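Local coordinates for protein gingipain R2 Pro-Domain (Porphyromonas gingivalis, PDB 4IEF) that probably keeps the Arg-specific cysteine protease gingipain R2 latent and assists its folding, as the N-terminal pro-domain of the zymogen, at residues A[69-75]-A[145-151]; A[95-99]-A[156-161]; A[13-17]-A[28-33]; A[61-65]-A[116-122]; A[76-80]-A[175-180]. All blocks are in the same frame, centred on the assembly; numbering follows the deposited sequence.

Contact 1 (A[69-75]-A[145-151])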
# COMPACT_ATOMS: atom_id res chain seq x y z
N LEU A 69 -15.22 7.25 13.65
CA LEU A 69 -15.07 5.94 13.04
C LEU A 69 -15.54 6.06 11.60
O LEU A 69 -16.64 6.53 11.35
CB LEU A 69 -15.82 4.85 13.81
CG LEU A 69 -15.49 3.41 13.40
CD1 LEU A 69 -15.51 2.52 14.59
CD2 LEU A 69 -16.45 2.90 12.31
N SER A 70 -14.69 5.64 10.66
CA SER A 70 -14.98 5.74 9.23
C SER A 70 -15.02 4.38 8.55
O SER A 70 -14.21 3.50 8.86
CB SER A 70 -13.95 6.62 8.54
OG SER A 70 -13.97 7.94 9.05
N ARG A 71 -16.01 4.21 7.64
CA ARG A 71 -16.22 2.99 6.87
C ARG A 71 -16.59 3.34 5.43
O ARG A 71 -17.36 4.28 5.19
CB ARG A 71 -17.30 2.09 7.50
CG ARG A 71 -16.85 1.32 8.73
CD ARG A 71 -15.74 0.31 8.44
NE ARG A 71 -15.31 -0.38 9.65
CZ ARG A 71 -15.81 -1.53 10.08
NH1 ARG A 71 -16.75 -2.16 9.39
NH2 ARG A 71 -15.36 -2.07 11.21
N SER A 72 -16.06 2.56 4.49
CA SER A 72 -16.28 2.76 3.06
C SER A 72 -17.45 1.94 2.57
O SER A 72 -17.63 0.78 2.98
CB SER A 72 -15.02 2.41 2.27
OG SER A 72 -13.94 3.24 2.65
N LEU A 73 -18.25 2.54 1.69
CA LEU A 73 -19.41 1.89 1.10
C LEU A 73 -19.42 2.02 -0.41
O LEU A 73 -19.07 3.08 -0.94
CB LEU A 73 -20.72 2.46 1.66
CG LEU A 73 -21.04 2.27 3.15
CD1 LEU A 73 -22.12 3.25 3.59
CD2 LEU A 73 -21.46 0.83 3.45
N ALA A 74 -19.81 0.94 -1.10
CA ALA A 74 -20.05 0.95 -2.54
C ALA A 74 -21.41 1.67 -2.72
O ALA A 74 -22.41 1.22 -2.16
CB ALA A 74 -20.08 -0.48 -3.08
N VAL A 75 -21.42 2.84 -3.39
CA VAL A 75 -22.64 3.67 -3.51
C VAL A 75 -23.16 3.78 -4.97
O VAL A 75 -22.69 3.05 -5.85
CB VAL A 75 -22.43 5.09 -2.87
CG1 VAL A 75 -22.24 5.00 -1.35
CG2 VAL A 75 -21.27 5.85 -3.52
N ARG A 145 -18.03 3.14 -7.65
CA ARG A 145 -18.12 4.46 -7.03
C ARG A 145 -18.33 4.23 -5.55
O ARG A 145 -19.25 3.51 -5.16
CB ARG A 145 -19.24 5.33 -7.66
CG ARG A 145 -19.22 6.80 -7.20
CD ARG A 145 -20.13 7.68 -8.03
NE ARG A 145 -20.26 9.04 -7.50
CZ ARG A 145 -21.27 9.47 -6.75
NH1 ARG A 145 -22.24 8.63 -6.39
NH2 ARG A 145 -21.32 10.73 -6.34
N GLY A 146 -17.44 4.78 -4.74
CA GLY A 146 -17.48 4.62 -3.29
C GLY A 146 -17.65 5.93 -2.55
O GLY A 146 -17.42 7.01 -3.10
N GLN A 147 -18.05 5.82 -1.28
CA GLN A 147 -18.22 6.95 -0.37
C GLN A 147 -18.03 6.47 1.07
O GLN A 147 -18.52 5.40 1.45
CB GLN A 147 -19.57 7.66 -0.57
CG GLN A 147 -19.52 9.11 -0.11
CD GLN A 147 -20.63 9.98 -0.62
OE1 GLN A 147 -21.53 9.54 -1.33
NE2 GLN A 147 -20.59 11.26 -0.27
N VAL A 148 -17.31 7.27 1.87
CA VAL A 148 -17.02 6.95 3.27
C VAL A 148 -18.05 7.61 4.19
O VAL A 148 -18.29 8.81 4.09
CB VAL A 148 -15.57 7.33 3.66
CG1 VAL A 148 -15.30 7.06 5.14
CG2 VAL A 148 -14.56 6.59 2.78
N VAL A 149 -18.65 6.80 5.08
CA VAL A 149 -19.58 7.28 6.11
C VAL A 149 -18.78 7.43 7.43
O VAL A 149 -18.00 6.54 7.79
CB VAL A 149 -20.88 6.41 6.26
CG1 VAL A 149 -20.59 4.97 6.69
CG2 VAL A 149 -21.89 7.08 7.19
N ASN A 150 -18.92 8.58 8.10
CA ASN A 150 -18.22 8.86 9.35
C ASN A 150 -19.19 8.97 10.53
O ASN A 150 -20.16 9.73 10.47
CB ASN A 150 -17.40 10.16 9.25
CG ASN A 150 -16.68 10.29 7.93
OD1 ASN A 150 -15.80 9.49 7.61
ND2 ASN A 150 -17.10 11.24 7.11
N PHE A 151 -18.90 8.23 11.59
CA PHE A 151 -19.65 8.29 12.84
C PHE A 151 -18.89 9.16 13.81
O PHE A 151 -17.69 8.94 13.99
CB PHE A 151 -19.85 6.89 13.44
CG PHE A 151 -20.66 5.93 12.62
CD1 PHE A 151 -20.04 5.02 11.77
CD2 PHE A 151 -22.05 5.92 12.71
CE1 PHE A 151 -20.80 4.11 11.03
CE2 PHE A 151 -22.81 5.01 11.98
CZ PHE A 151 -22.18 4.11 11.14

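Contact 2 (A[95-99]-A[156-161])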
# COMPACT_ATOMS: atom_id res chain seq x y z
N ASP A 95 -18.98 17.57 33.82
CA ASP A 95 -17.76 18.22 34.33
C ASP A 95 -16.50 17.50 33.81
O ASP A 95 -15.58 17.17 34.56
CB ASP A 95 -17.77 18.32 35.87
CG ASP A 95 -16.82 19.36 36.44
OD1 ASP A 95 -16.83 20.52 35.94
OD2 ASP A 95 -16.08 19.04 37.39
N VAL A 96 -16.47 17.28 32.50
CA VAL A 96 -15.38 16.63 31.80
C VAL A 96 -14.59 17.68 31.04
O VAL A 96 -15.19 18.52 30.36
CB VAL A 96 -15.88 15.50 30.85
CG1 VAL A 96 -14.73 14.78 30.16
CG2 VAL A 96 -16.76 14.50 31.59
N LEU A 97 -13.27 17.64 31.16
CA LEU A 97 -12.41 18.53 30.39
C LEU A 97 -11.77 17.69 29.29
O LEU A 97 -10.94 16.83 29.59
CB LEU A 97 -11.36 19.25 31.27
CG LEU A 97 -10.32 20.12 30.55
CD1 LEU A 97 -10.95 21.33 29.88
CD2 LEU A 97 -9.23 20.56 31.50
N ILE A 98 -12.23 17.87 28.04
CA ILE A 98 -11.69 17.16 26.87
C ILE A 98 -10.51 17.96 26.35
O ILE A 98 -10.61 19.18 26.20
CB ILE A 98 -12.78 16.90 25.78
CG1 ILE A 98 -13.89 15.94 26.29
CG2 ILE A 98 -12.18 16.44 24.43
CD1 ILE A 98 -13.48 14.45 26.59
N ALA A 99 -9.39 17.26 26.08
CA ALA A 99 -8.15 17.85 25.58
C ALA A 99 -8.32 18.46 24.18
O ALA A 99 -9.05 17.89 23.36
CB ALA A 99 -7.05 16.80 25.56
N TYR A 156 -19.09 17.13 22.41
CA TYR A 156 -18.66 17.84 23.61
C TYR A 156 -18.92 19.33 23.53
O TYR A 156 -18.52 19.99 22.57
CB TYR A 156 -17.15 17.57 23.85
CG TYR A 156 -16.53 18.29 25.03
CD1 TYR A 156 -16.83 17.93 26.34
CD2 TYR A 156 -15.57 19.28 24.83
CE1 TYR A 156 -16.24 18.56 27.42
CE2 TYR A 156 -14.96 19.92 25.91
CZ TYR A 156 -15.30 19.56 27.21
OH TYR A 156 -14.69 20.19 28.27
N ASN A 157 -19.59 19.83 24.57
CA ASN A 157 -19.87 21.25 24.77
C ASN A 157 -18.76 21.78 25.70
O ASN A 157 -18.71 21.36 26.85
CB ASN A 157 -21.28 21.47 25.33
CG ASN A 157 -21.72 22.92 25.36
OD1 ASN A 157 -20.99 23.84 25.76
ND2 ASN A 157 -22.96 23.17 24.95
N PRO A 158 -17.84 22.64 25.20
CA PRO A 158 -16.73 23.10 26.04
C PRO A 158 -17.11 24.06 27.18
O PRO A 158 -16.44 24.06 28.21
CB PRO A 158 -15.80 23.81 25.05
CG PRO A 158 -16.27 23.42 23.70
CD PRO A 158 -17.73 23.19 23.83
N VAL A 159 -18.17 24.86 26.99
CA VAL A 159 -18.64 25.83 27.98
C VAL A 159 -19.34 25.11 29.17
O VAL A 159 -19.07 25.46 30.32
CB VAL A 159 -19.56 26.90 27.32
CG1 VAL A 159 -20.34 27.72 28.35
CG2 VAL A 159 -18.74 27.82 26.41
N THR A 160 -20.21 24.12 28.88
CA THR A 160 -20.93 23.40 29.94
C THR A 160 -20.12 22.21 30.50
O THR A 160 -20.50 21.66 31.53
CB THR A 160 -22.31 22.92 29.44
OG1 THR A 160 -22.13 21.95 28.41
CG2 THR A 160 -23.20 24.05 28.94
N LYS A 161 -19.02 21.83 29.80
CA LYS A 161 -18.12 20.70 30.15
C LYS A 161 -18.90 19.37 30.13
O LYS A 161 -18.61 18.45 30.91
CB LYS A 161 -17.42 20.93 31.52
CG LYS A 161 -16.37 22.04 31.50
CD LYS A 161 -15.65 22.23 32.83
CE LYS A 161 -14.50 21.26 33.03
NZ LYS A 161 -13.60 21.70 34.13

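Contact 3 (A[13-17]-A[28-33])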
# COMPACT_ATOMS: atom_id res chain seq x y z
N ASN A 13 -13.25 -2.22 14.86
CA ASN A 13 -14.34 -2.28 15.83
C ASN A 13 -15.26 -3.45 15.47
O ASN A 13 -15.86 -3.43 14.38
CB ASN A 13 -15.09 -0.94 15.90
CG ASN A 13 -16.07 -0.81 17.05
OD1 ASN A 13 -16.75 -1.75 17.47
ND2 ASN A 13 -16.22 0.41 17.54
N PRO A 14 -15.36 -4.50 16.33
CA PRO A 14 -16.20 -5.67 15.98
C PRO A 14 -17.69 -5.42 16.10
O PRO A 14 -18.49 -6.19 15.56
CB PRO A 14 -15.76 -6.74 16.99
CG PRO A 14 -14.58 -6.17 17.73
CD PRO A 14 -14.71 -4.69 17.64
N GLN A 15 -18.08 -4.35 16.81
CA GLN A 15 -19.47 -3.99 17.05
C GLN A 15 -20.06 -3.17 15.87
O GLN A 15 -21.28 -3.01 15.80
CB GLN A 15 -19.60 -3.24 18.39
CG GLN A 15 -19.24 -4.10 19.60
CD GLN A 15 -19.84 -3.60 20.88
OE1 GLN A 15 -21.06 -3.67 21.09
NE2 GLN A 15 -19.00 -3.15 21.80
N VAL A 16 -19.21 -2.72 14.94
CA VAL A 16 -19.65 -2.01 13.73
C VAL A 16 -20.06 -3.08 12.71
O VAL A 16 -19.24 -3.92 12.32
CB VAL A 16 -18.58 -1.01 13.17
CG1 VAL A 16 -19.04 -0.38 11.86
CG2 VAL A 16 -18.29 0.07 14.20
N ARG A 17 -21.36 -3.11 12.35
CA ARG A 17 -21.90 -4.12 11.42
C ARG A 17 -22.91 -3.55 10.43
O ARG A 17 -23.63 -2.59 10.74
CB ARG A 17 -22.52 -5.31 12.19
CG ARG A 17 -23.75 -5.02 13.05
CD ARG A 17 -24.40 -6.32 13.49
NE ARG A 17 -25.69 -6.12 14.16
CZ ARG A 17 -25.90 -6.34 15.46
NH1 ARG A 17 -24.91 -6.75 16.24
NH2 ARG A 17 -27.10 -6.14 15.98
N VAL A 28 -25.95 0.98 8.25
CA VAL A 28 -24.74 0.67 9.01
C VAL A 28 -24.97 1.02 10.49
O VAL A 28 -25.42 2.11 10.83
CB VAL A 28 -23.47 1.38 8.44
CG1 VAL A 28 -22.20 0.96 9.18
CG2 VAL A 28 -23.31 1.12 6.94
N GLN A 29 -24.63 0.06 11.36
CA GLN A 29 -24.73 0.20 12.80
C GLN A 29 -23.35 0.40 13.42
O GLN A 29 -22.42 -0.36 13.15
CB GLN A 29 -25.43 -1.02 13.43
CG GLN A 29 -25.27 -1.13 14.95
CD GLN A 29 -25.99 -2.32 15.53
OE1 GLN A 29 -27.21 -2.38 15.55
NE2 GLN A 29 -25.23 -3.29 16.03
N PHE A 30 -23.23 1.43 14.25
CA PHE A 30 -22.05 1.70 15.05
C PHE A 30 -22.40 1.43 16.49
O PHE A 30 -23.49 1.81 16.95
CB PHE A 30 -21.55 3.16 14.88
CG PHE A 30 -20.61 3.60 15.98
CD1 PHE A 30 -21.09 4.15 17.16
CD2 PHE A 30 -19.23 3.41 15.86
CE1 PHE A 30 -20.23 4.49 18.21
CE2 PHE A 30 -18.36 3.78 16.89
CZ PHE A 30 -18.86 4.31 18.06
N ARG A 31 -21.47 0.82 17.22
CA ARG A 31 -21.60 0.61 18.65
C ARG A 31 -20.26 0.96 19.30
O ARG A 31 -19.21 0.60 18.76
CB ARG A 31 -22.07 -0.80 18.99
CG ARG A 31 -23.59 -0.95 18.95
CD ARG A 31 -24.02 -2.39 19.16
NE ARG A 31 -25.47 -2.49 19.28
CZ ARG A 31 -26.14 -3.64 19.31
NH1 ARG A 31 -25.50 -4.80 19.22
NH2 ARG A 31 -27.46 -3.64 19.43
N MET A 32 -20.31 1.73 20.40
CA MET A 32 -19.11 2.15 21.13
C MET A 32 -18.38 0.93 21.71
O MET A 32 -18.99 0.08 22.35
CB MET A 32 -19.47 3.15 22.25
CG MET A 32 -18.25 3.73 22.97
SD MET A 32 -17.08 4.59 21.88
CE MET A 32 -17.88 6.20 21.77
N ASP A 33 -17.07 0.86 21.45
CA ASP A 33 -16.26 -0.26 21.91
C ASP A 33 -14.97 0.25 22.54
O ASP A 33 -14.26 1.07 21.94
CB ASP A 33 -15.97 -1.23 20.75
CG ASP A 33 -15.31 -2.52 21.19
OD1 ASP A 33 -14.08 -2.63 21.05
OD2 ASP A 33 -16.03 -3.41 21.69

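Contact 4 (A[61-65]-A[116-122])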
# COMPACT_ATOMS: atom_id res chain seq x y z
N LYS A 61 -7.09 21.65 14.89
CA LYS A 61 -6.21 22.15 15.95
C LYS A 61 -6.93 23.17 16.84
O LYS A 61 -7.53 24.12 16.34
CB LYS A 61 -4.94 22.76 15.33
CG LYS A 61 -3.81 22.99 16.32
CD LYS A 61 -2.68 23.78 15.69
CE LYS A 61 -1.63 24.19 16.69
NZ LYS A 61 -2.14 25.26 17.58
N GLY A 62 -6.89 22.92 18.15
CA GLY A 62 -7.51 23.79 19.15
C GLY A 62 -8.95 23.47 19.49
O GLY A 62 -9.51 24.09 20.41
N THR A 63 -9.58 22.54 18.74
CA THR A 63 -10.96 22.09 18.96
C THR A 63 -10.91 20.76 19.76
O THR A 63 -9.88 20.08 19.72
CB THR A 63 -11.75 21.95 17.63
OG1 THR A 63 -11.32 20.79 16.91
CG2 THR A 63 -11.70 23.22 16.76
N PRO A 64 -11.99 20.35 20.46
CA PRO A 64 -11.90 19.12 21.27
C PRO A 64 -11.54 17.85 20.48
O PRO A 64 -12.01 17.69 19.36
CB PRO A 64 -13.30 19.00 21.89
CG PRO A 64 -13.84 20.39 21.88
CD PRO A 64 -13.30 21.02 20.64
N ILE A 65 -10.68 16.98 21.07
CA ILE A 65 -10.30 15.69 20.47
C ILE A 65 -11.53 14.81 20.59
O ILE A 65 -11.89 14.37 21.68
CB ILE A 65 -9.04 15.03 21.10
CG1 ILE A 65 -7.79 15.91 20.87
CG2 ILE A 65 -8.83 13.58 20.56
CD1 ILE A 65 -6.58 15.56 21.72
N TYR A 116 -0.72 21.01 24.42
CA TYR A 116 -2.15 21.07 24.12
C TYR A 116 -2.58 22.53 24.27
O TYR A 116 -2.44 23.09 25.36
CB TYR A 116 -2.92 20.12 25.05
CG TYR A 116 -2.73 18.65 24.74
CD1 TYR A 116 -1.75 17.90 25.38
CD2 TYR A 116 -3.55 18.01 23.82
CE1 TYR A 116 -1.58 16.55 25.11
CE2 TYR A 116 -3.39 16.65 23.54
CZ TYR A 116 -2.40 15.92 24.18
OH TYR A 116 -2.24 14.59 23.89
N VAL A 117 -3.02 23.16 23.18
CA VAL A 117 -3.42 24.57 23.18
C VAL A 117 -4.91 24.66 22.82
O VAL A 117 -5.36 24.09 21.82
CB VAL A 117 -2.51 25.46 22.27
CG1 VAL A 117 -2.44 24.93 20.84
CG2 VAL A 117 -2.92 26.93 22.30
N TYR A 118 -5.68 25.35 23.67
CA TYR A 118 -7.11 25.56 23.51
C TYR A 118 -7.38 26.71 22.54
O TYR A 118 -6.78 27.78 22.67
CB TYR A 118 -7.78 25.83 24.86
CG TYR A 118 -7.72 24.67 25.83
CD1 TYR A 118 -6.65 24.53 26.71
CD2 TYR A 118 -8.73 23.71 25.87
CE1 TYR A 118 -6.58 23.46 27.60
CE2 TYR A 118 -8.67 22.64 26.76
CZ TYR A 118 -7.59 22.51 27.62
OH TYR A 118 -7.52 21.46 28.50
N GLY A 119 -8.26 26.47 21.57
CA GLY A 119 -8.67 27.47 20.59
C GLY A 119 -9.89 28.24 21.05
O GLY A 119 -10.41 27.97 22.13
N GLN A 120 -10.38 29.19 20.21
CA GLN A 120 -11.54 30.03 20.50
C GLN A 120 -12.84 29.21 20.61
O GLN A 120 -13.78 29.65 21.28
CB GLN A 120 -11.69 31.12 19.41
CG GLN A 120 -11.72 32.55 19.97
CD GLN A 120 -12.99 32.87 20.74
OE1 GLN A 120 -12.96 33.14 21.95
NE2 GLN A 120 -14.13 32.89 20.06
N SER A 121 -12.88 28.01 19.98
CA SER A 121 -14.01 27.08 19.99
C SER A 121 -14.40 26.67 21.43
O SER A 121 -15.55 26.29 21.66
CB SER A 121 -13.68 25.85 19.16
OG SER A 121 -12.55 25.14 19.65
N TYR A 122 -13.45 26.77 22.40
CA TYR A 122 -13.64 26.44 23.82
C TYR A 122 -14.44 27.52 24.60
O TYR A 122 -14.75 27.32 25.78
CB TYR A 122 -12.30 26.14 24.52
CG TYR A 122 -11.92 24.68 24.40
CD1 TYR A 122 -11.30 24.19 23.25
CD2 TYR A 122 -12.26 23.76 25.40
CE1 TYR A 122 -11.01 22.83 23.11
CE2 TYR A 122 -11.97 22.41 25.26
CZ TYR A 122 -11.34 21.95 24.12
OH TYR A 122 -11.02 20.63 23.99

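Contact 5 (A[76-80]-A[175-180])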
# COMPACT_ATOMS: atom_id res chain seq x y z
N SER A 76 -24.15 4.68 -5.21
CA SER A 76 -24.76 4.94 -6.52
C SER A 76 -23.73 5.42 -7.54
O SER A 76 -22.78 6.11 -7.18
CB SER A 76 -25.89 5.96 -6.41
OG SER A 76 -26.46 6.24 -7.67
N GLU A 77 -23.94 5.06 -8.80
CA GLU A 77 -23.04 5.39 -9.91
C GLU A 77 -23.28 6.80 -10.46
O GLU A 77 -22.34 7.41 -10.98
CB GLU A 77 -23.23 4.36 -11.05
CG GLU A 77 -22.78 2.94 -10.73
CD GLU A 77 -23.66 2.11 -9.80
OE1 GLU A 77 -24.90 2.29 -9.81
OE2 GLU A 77 -23.09 1.28 -9.06
N THR A 78 -24.53 7.31 -10.36
CA THR A 78 -24.91 8.61 -10.93
C THR A 78 -25.48 9.65 -9.93
O THR A 78 -25.42 10.84 -10.24
CB THR A 78 -25.96 8.41 -12.04
OG1 THR A 78 -27.07 7.68 -11.51
CG2 THR A 78 -25.39 7.69 -13.26
N ARG A 79 -26.06 9.22 -8.80
CA ARG A 79 -26.72 10.18 -7.89
C ARG A 79 -25.94 10.48 -6.61
O ARG A 79 -25.13 9.67 -6.14
CB ARG A 79 -28.14 9.71 -7.55
CG ARG A 79 -29.16 10.08 -8.62
CD ARG A 79 -30.46 9.31 -8.50
NE ARG A 79 -30.27 7.88 -8.73
CZ ARG A 79 -30.62 7.24 -9.83
NH1 ARG A 79 -31.22 7.89 -10.83
NH2 ARG A 79 -30.40 5.93 -9.95
N ALA A 80 -26.21 11.68 -6.05
CA ALA A 80 -25.64 12.18 -4.80
C ALA A 80 -26.24 11.44 -3.63
O ALA A 80 -27.46 11.27 -3.56
CB ALA A 80 -25.91 13.67 -4.68
N GLU A 175 -29.50 7.18 -1.86
CA GLU A 175 -29.35 8.16 -2.95
C GLU A 175 -30.45 9.21 -2.90
O GLU A 175 -31.53 8.94 -2.38
CB GLU A 175 -29.29 7.48 -4.33
CG GLU A 175 -30.32 6.41 -4.58
CD GLU A 175 -30.40 5.95 -6.02
OE1 GLU A 175 -29.56 5.12 -6.45
OE2 GLU A 175 -31.33 6.40 -6.72
N THR A 176 -30.15 10.41 -3.42
CA THR A 176 -31.08 11.54 -3.49
C THR A 176 -31.53 11.73 -4.95
O THR A 176 -31.11 10.97 -5.82
CB THR A 176 -30.44 12.83 -2.94
OG1 THR A 176 -29.30 13.18 -3.73
CG2 THR A 176 -30.03 12.70 -1.49
N ALA A 177 -32.35 12.78 -5.20
CA ALA A 177 -32.83 13.18 -6.53
C ALA A 177 -31.77 14.04 -7.23
O ALA A 177 -31.95 14.44 -8.38
CB ALA A 177 -34.14 13.95 -6.39
N GLU A 178 -30.67 14.33 -6.53
CA GLU A 178 -29.56 15.15 -7.02
C GLU A 178 -28.48 14.34 -7.72
O GLU A 178 -28.16 13.22 -7.31
CB GLU A 178 -28.91 15.91 -5.87
CG GLU A 178 -29.68 17.12 -5.39
CD GLU A 178 -29.30 17.55 -3.99
OE1 GLU A 178 -30.18 17.50 -3.10
OE2 GLU A 178 -28.13 17.93 -3.78
N ALA A 179 -27.89 14.93 -8.77
CA ALA A 179 -26.77 14.34 -9.50
C ALA A 179 -25.52 14.46 -8.63
O ALA A 179 -25.31 15.50 -7.99
CB ALA A 179 -26.58 15.05 -10.83
N GLY A 180 -24.76 13.37 -8.55
CA GLY A 180 -23.58 13.30 -7.70
C GLY A 180 -22.29 13.85 -8.27
O GLY A 180 -22.14 13.99 -9.49

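Contact 1 (A[69-75]-A[145-151])
Leu-69 and Phe-151 begin a run of six antiparallel bridges that joins strand 69-74 to strand 144-157 in the large curled antiparallel sheet, a buried all-beta contact in which the axes of the two short strand segments come within 4.5 Å. Leu-69, Arg-71 and Leu-73 form hydrogen-bonded pairs with Phe-151, Val-149 and Gln-147, each closed by two backbone bonds. At the far end Val-75 N reaches Arg-145 O at 2.9 Å, so the pairing runs one residue past Ala-74.

The two faces differ in character. The face of Leu-69, Leu-73, Val-149 and Phe-151 is largely apolar: Leu-73 CD1 rests on Val-149 CG1 at 3.9 Å, and Val-28 of strand 25-31 and Val-173 of strand 162-176 add to this layer. Arg-71 and Gln-147 start on this face too, but the guanidinium goes to Glu-54 and Gln-147 NE2 to Ser-136 O. The face of Ser-70, Ser-72, Val-148 and Asn-150 is mostly small and polar, and the chain of another protein meets it: Ser-72 OG bonds an acidic side chain of that chain, Ser-70 OG and Asn-150 OD1 each a basic one.

On this face Asn-150 CG stands beside its backbone N (chi1 -42°), which brings the amide back across to the neighbouring strand. There Ser-70 OG donates to Asn-150 OD1 at 2.8 Å, tilted 20° from the carbonyl plane.

Contact 2 (A[95-99]-A[156-161])
The turn of the beta hairpin formed by strands 144-157 and 162-176 packs here against the loop 95-99, and the Tyr-156 side chain reaches across to that loop. Its hydroxyl gives its proton to Val-96 O at 2.7 Å, in the carbonyl plane and on a lone pair. Tyr-156 OH also takes a weak bond from Ile-98 N, 3.4 Å away, so one phenol oxygen bridges two backbone groups of a loop that has no regular structure of its own.

Ile-98 then closes over the ring. Its CG1 sits 3.6 Å from the centroid of the Tyr-156 ring and 13° off the normal, a CH-pi contact over the middle of one face, while Pro-158 N lies above the opposite face toward the rim. Leu-163 of strand 162-176 touches both Tyr-156 and Ile-98. Tyr-156 CG is anti to the backbone N (chi1 177°), which carries the ring across to the loop.

The turn itself is an Asx motif: Asn-157 OD1 accepts from Thr-160 N at 3.2 Å, coming from well above the carbonyl plane, and the chain folds back so that Lys-161 O faces the loop. Val-96 N donates to Lys-161 O at 2.9 Å in a nearly straight bond of 170°, again on a lone pair. Outside this bond the lysine chain, bent at chi3, runs alongside Asp-95 in the same direction. Lys-161 NZ and Asp-95 OD1 are 3.9 Å apart, a long salt bridge, and Lys-161 CE touches Leu-97 CB at 4.1 Å.

Contact 3 (A[13-17]-A[28-33])
Arg-17 and Gln-29 lie side by side and point the same way, with the amide of Gln-29 set over the guanidinium. Arg-17 CG stands between its backbone N and carbonyl carbon (chi1 65°) and the chain then runs extended, which lays the guanidinium alongside Gln-29. Gln-29 NE2 is 3.2 Å from Arg-17 CZ, above the centre of one face, the two planes turned 53° apart. The same NE2 lies over a face of the Arg-31 guanidinium, nearer its rim; donor meets donor, so this is packing without a hydrogen bond, and the two arginines approach from directions about at right angles. Arg-17 NH1 and Arg-31 NH1 come within 3.6 Å, a closeness of like charge that the salt bridge from Arg-31 to Glu-168 probably eases.

Arg-17 and Gln-29 also form an antiparallel hydrogen-bonded pair at the open end of the beta hairpin of strands 17-22 and 25-31. Before it the chain makes a type I turn from Asn-13 to Val-16, with an Asx turn inside it: Asn-13 OD1 accepts from Gln-15 N at 3.0 Å.

Asn-13 ND2 faces across, bonding Arg-31 O at 3.2 Å. Gln-15 NE2 donates to the anti lone pair of Asp-33 OD2 at 3.0 Å, amide and carboxylate planes 89° apart, while Asp-33 OD1 bonds Thr-53 OG1. Away from the arginines, Val-16 CG2 meets Phe-30 CD2 at 3.8 Å.

Contact 4 (A[61-65]-A[116-122])
Two irregular loops meet here, the one leading up to strand 69-74 and a 3-10 turn in the long connection between strands 79-93 and 133-141. Their link is Gly-62 O, which takes the N-H of Gly-119 at 2.9 Å, in its carbonyl plane and on a lone pair. The edge of the Tyr-122 ring comes to the same oxygen, Tyr-122 CE1 lying 3.3 Å from Gly-62 O. Gly-62 has a positive phi of 90°, where any CB would jam against the preceding carbonyl O and press on Gly-119 CA; its own CA makes a CA-H...O contact, Gly-62 CA to Val-117 O, at 3.4 Å.

Pro-64 and Tyr-122 approach from opposite directions: Pro-64 CG is 3.7 Å from Tyr-122 CZ, and Tyr-122 OH reaches past to lie 3.2 Å from Pro-64 CA. Tyr-118 CD2 stands over the centre of one face of the Tyr-122 ring, in an edge-to-face arrangement. Ile-65 CG1, beside its backbone N (chi1 -63°), leads into an extended end that carries CD1 to the Tyr-116 edge, 3.8 Å from CE2.

Tyr-122 OH is bonded to Ile-98 O of a third loop. Val-49 of strand 45-51 backs Ile-65 and Tyr-116, while Tyr-156 of strand 144-157 touches both Pro-64 and Tyr-122.

Contact 5 (A[76-80]-A[175-180])
Arg-79 NE and Glu-175 OE2 make a salt bridge of 2.7 Å at the surface, the guanidinium and carboxylate planes 38° apart and the two chains crossing at a slant. The bend of Arg-79 at chi3 (-65°) turns NE toward the acid, and the same arginine chain passes close over the backbone, with Arg-79 CD 3.2 Å from Thr-176 O. The other carboxylate oxygen, Glu-175 OE1, has a weak bond to Ser-24 OG.

Ala-80 O is gripped twice by one residue. Thr-176 N reaches it at 2.8 Å, and Thr-176 OG1 donates to Ala-80 O at 2.7 Å from above the carbonyl plane; OG1 stands between its own backbone N and carbonyl carbon (chi1 63°), which aims it at that oxygen. On the other side of the residue Ala-80 N donates to Glu-178 O at 2.8 Å, and Gly-180 N to Thr-78 O at 3.1 Å, both nearly straight. These last two bonds enclose the non-hydrogen-bonded antiparallel pair of Arg-79 and Ala-179, formed after the chain turns its corner at 177-178.

Ser-76 shapes the incoming loop from within as an ST motif, its OG accepting from Arg-79 N. Ala-80 CB packs on Glu-178 CB at 3.9 Å, and Gly-180 comes close to the Ala-80 backbone.

The contact closes the end of the antiparallel pair of strands 79-93 and 162-176. Arg-145, at the start of the neighbouring strand 144-157, bonds through NH1 to Ser-76 O and Arg-79 O, and Met-81 of strand 79-93 lies against Ser-76 and Glu-175.

From the N terminus, contact 3 closes first, a short hairpin loop complete before any other contact opens. The next four segments, 61-65, 69-75, 76-80 and 95-99, open contacts 4, 1, 5 and 2, which close in the same order apart from contact 5, whose partner 175-180 comes last. Contacts 1, 2 and 4 therefore cross one another, and contact 5 crosses 1 and 4 but encloses 2. In space, contacts 2 and 4 tie loops together at one end of the elongated domain, while contact 5 lies at the other, about 38 Å from contact 2 between centres. Contact 1 touches both 3 and 5 within the large sheet.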